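Local coordinates for protein serine protease inhibitor (Thermoanaerobacter tengcongensis, PDB 2PEF) that probably inhibits serine-type endopeptidases as a member of the serpin family, and is captured here in the latent state, at residues M274-T277 / L278-L281; M283-A286 / F287-D290. All blocks are in the same frame, centred on the assembly; numbering follows the deposited sequence.

Contact 1 (M274-T277 / L278-L281)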
# COMPACT_ATOMS: atom_id res chain seq x y z
N MET A 274 -0.67 10.36 -5.71
CA MET A 274 -0.00 10.64 -4.44
C MET A 274 0.87 11.90 -4.42
O MET A 274 1.50 12.20 -3.40
CB MET A 274 0.80 9.41 -3.99
CG MET A 274 -0.06 8.36 -3.32
SD MET A 274 0.85 6.86 -2.92
CE MET A 274 -0.33 6.09 -1.81
N ASN A 275 0.89 12.64 -5.52
CA ASN A 275 1.72 13.84 -5.65
C ASN A 275 1.61 14.81 -4.47
O ASN A 275 2.61 15.13 -3.82
CB ASN A 275 1.43 14.58 -6.96
CG ASN A 275 1.94 13.84 -8.17
OD1 ASN A 275 1.87 12.60 -8.25
ND2 ASN A 275 2.46 14.58 -9.14
N GLU A 276 0.38 15.26 -4.20
CA GLU A 276 0.11 16.27 -3.16
C GLU A 276 0.47 15.79 -1.76
O GLU A 276 1.04 16.55 -0.96
CB GLU A 276 -1.36 16.71 -3.21
CG GLU A 276 -1.69 17.69 -4.33
CD GLU A 276 -3.11 18.23 -4.26
OE1 GLU A 276 -3.88 17.79 -3.37
OE2 GLU A 276 -3.46 19.11 -5.08
N THR A 277 0.15 14.54 -1.46
CA THR A 277 0.53 13.91 -0.19
C THR A 277 2.05 13.91 -0.02
O THR A 277 2.56 14.29 1.04
CB THR A 277 -0.01 12.46 -0.11
OG1 THR A 277 -1.44 12.48 -0.13
CG2 THR A 277 0.46 11.78 1.17
N LEU A 278 2.76 13.51 -1.07
CA LEU A 278 4.21 13.44 -1.05
C LEU A 278 4.85 14.83 -0.92
O LEU A 278 5.85 14.98 -0.23
CB LEU A 278 4.73 12.70 -2.29
CG LEU A 278 4.45 11.19 -2.30
CD1 LEU A 278 4.71 10.56 -3.67
CD2 LEU A 278 5.25 10.45 -1.21
N GLU A 279 4.25 15.82 -1.57
CA GLU A 279 4.70 17.21 -1.44
C GLU A 279 4.52 17.74 -0.02
O GLU A 279 5.31 18.57 0.44
CB GLU A 279 3.99 18.11 -2.45
CG GLU A 279 4.44 17.91 -3.89
CD GLU A 279 3.58 18.65 -4.90
OE1 GLU A 279 2.35 18.70 -4.72
OE2 GLU A 279 4.14 19.17 -5.89
N SER A 280 3.48 17.26 0.66
CA SER A 280 3.21 17.66 2.04
C SER A 280 4.20 17.02 3.01
O SER A 280 4.44 17.54 4.10
CB SER A 280 1.77 17.32 2.44
OG SER A 280 1.62 15.95 2.77
N LEU A 281 4.78 15.89 2.59
CA LEU A 281 5.81 15.21 3.37
C LEU A 281 7.20 15.80 3.11
O LEU A 281 8.19 15.36 3.70
CB LEU A 281 5.80 13.70 3.08
CG LEU A 281 4.57 12.88 3.50
CD1 LEU A 281 4.70 11.45 2.99
CD2 LEU A 281 4.38 12.90 5.01
O HOH W 1 3.26 17.56 -8.04

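Contact 2 (M283-A286 / F287-D290)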
# COMPACT_ATOMS: atom_id res chain seq x y z
N MET A 283 8.57 16.25 -0.12
CA MET A 283 9.06 15.85 -1.43
C MET A 283 8.45 16.74 -2.52
O MET A 283 7.39 16.43 -3.08
CB MET A 283 8.75 14.37 -1.68
CG MET A 283 9.26 13.81 -2.99
SD MET A 283 8.75 12.10 -3.19
CE MET A 283 8.75 11.97 -4.97
N THR A 284 9.12 17.84 -2.82
CA THR A 284 8.62 18.85 -3.76
C THR A 284 9.48 18.98 -5.01
O THR A 284 8.95 19.00 -6.13
CB THR A 284 8.46 20.23 -3.08
OG1 THR A 284 9.72 20.64 -2.54
CG2 THR A 284 7.42 20.17 -1.96
N ASP A 285 10.80 19.06 -4.83
CA ASP A 285 11.75 19.22 -5.94
C ASP A 285 11.59 18.16 -7.01
O ASP A 285 11.70 18.45 -8.20
CB ASP A 285 13.19 19.22 -5.43
CG ASP A 285 13.63 20.56 -4.88
OD1 ASP A 285 12.76 21.36 -4.46
OD2 ASP A 285 14.85 20.81 -4.85
N ALA A 286 11.32 16.92 -6.59
CA ALA A 286 11.19 15.78 -7.51
C ALA A 286 10.13 16.00 -8.59
O ALA A 286 10.23 15.47 -9.70
CB ALA A 286 10.90 14.51 -6.74
N PHE A 287 9.10 16.78 -8.24
CA PHE A 287 7.98 17.05 -9.14
C PHE A 287 8.17 18.29 -10.01
O PHE A 287 7.35 18.57 -10.89
CB PHE A 287 6.67 17.16 -8.34
CG PHE A 287 6.32 15.92 -7.57
CD1 PHE A 287 6.57 15.84 -6.20
CD2 PHE A 287 5.75 14.82 -8.21
CE1 PHE A 287 6.26 14.69 -5.48
CE2 PHE A 287 5.43 13.66 -7.50
CZ PHE A 287 5.68 13.60 -6.13
N LEU A 288 9.26 19.02 -9.78
CA LEU A 288 9.53 20.27 -10.50
C LEU A 288 10.52 20.05 -11.64
O LEU A 288 11.66 19.66 -11.39
CB LEU A 288 10.06 21.35 -9.54
CG LEU A 288 9.27 21.69 -8.27
CD1 LEU A 288 10.05 22.68 -7.41
CD2 LEU A 288 7.88 22.24 -8.59
N PRO A 289 10.10 20.31 -12.90
CA PRO A 289 10.98 20.12 -14.06
C PRO A 289 12.30 20.89 -13.99
O PRO A 289 13.34 20.36 -14.39
CB PRO A 289 10.13 20.63 -15.24
CG PRO A 289 8.99 21.38 -14.63
CD PRO A 289 8.76 20.76 -13.29
N ASP A 290 12.26 22.12 -13.47
CA ASP A 290 13.45 22.98 -13.39
C ASP A 290 14.30 22.76 -12.13
O ASP A 290 15.43 23.25 -12.06
CB ASP A 290 13.05 24.45 -13.51

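Contact 1 (M274-T277 / L278-L281)
Met274, just ahead of the short helix 275-280, takes Leu278 N on its carbonyl oxygen O at 3.0 Å. Leu278 leans back toward that oxygen: its CG sits 3.3 Å from Met274 O, and its methyl CD1 meets Met274 CB at 4.1 Å. Both side chains also pack on Val310 of strand 310-318. Asn275 O receives Glu279 N, while the aliphatic part of Glu279 comes in beside the same oxygen, CG standing 3.3 Å from Asn275 O. A water links the two ends, accepting from Asn275 ND2 at 3.3 Å and donating weakly to Glu279 OE2. The Asn275 amide is also held by Val310 N, its strongest partner, at OD1, and by Ser308 O at ND2. Glu276 O is met by Ser280 N; the carboxylate of Glu276 stays 5.8 Å from that of Glu279, measured from OE2 to OE1. Thr277 O is shared by Ser280 OG at 2.6 Å and, more weakly, by Ser280 N and Leu281 N. Ser280 OG sits between its own backbone N and carbonyl carbon (chi1 80°), which brings it back to Thr277 O. Several donors thus converge on one carbonyl as the helix ends, and the serine hydroxyl supplements main-chain bonds that have become bent and weak.

Contact 2 (M283-A286 / F287-D290)
Met283 and Phe287 meet in a Met-aromatic contact, their side chains crossing at about a right angle. The sulfur SD of Met283 lies obliquely, 5.3 Å from the centroid of the Phe287 ring, and the terminal methyl CE comes closer, 3.7 Å from Phe287 CZ. An extended chain with CG opposite the main-chain nitrogen (chi1 -178°) carries that methyl to the ring. Met283 O lies in the ring plane at its edge, 3.2 Å from Phe287 CE1. Two backbone bonds bend the chain between them: Phe287 N to Thr284 O at 3.1 Å and Leu288 N to Asp285 O at 3.0 Å. These i to i+3 bonds make the short 3-10 turn that begins at Asp285, in the loop between helix 275-280 and strand 298-300. Leu288 folds back along it, its CG 3.5 Å from Thr284 O. The Phe287 ring also packs on Leu278 of helix 275-280 and on Ile307. Replacing Phe287 by an alanine would take the ring away and is likely to leave the Met283 methyl without its aromatic partner and a gap beside Leu278 and Ile307. Farther out, Gln56 OE1 of helix 51-62 accepts from both Thr284 N and Asp285 N, and Met57 of the same helix packs on Met283.

From the N terminus, the chain leaves strand 255-273 and enters contact 1, which closes successive turns of helix 275-280. After a single intervening residue contact 2 opens and closes a short 3-10 turn. Both are local, with adjoining segments, so neither closes a long loop; they run in series, neither nested nor crossed, centres about 11 Å apart. Met283 N probably bonds to Leu278 O at 3.0 Å, closing the turn between them. The loop then folds back on the helix: the ring of Phe287 packs against Asn275 and Glu279, and Thr284 CG2 lies against Glu279 O. Contact 1 faces helix 7-22 and strand 310-318, contact 2 rests on helix 51-62 and Ile307, joining these elements of the serpin fold.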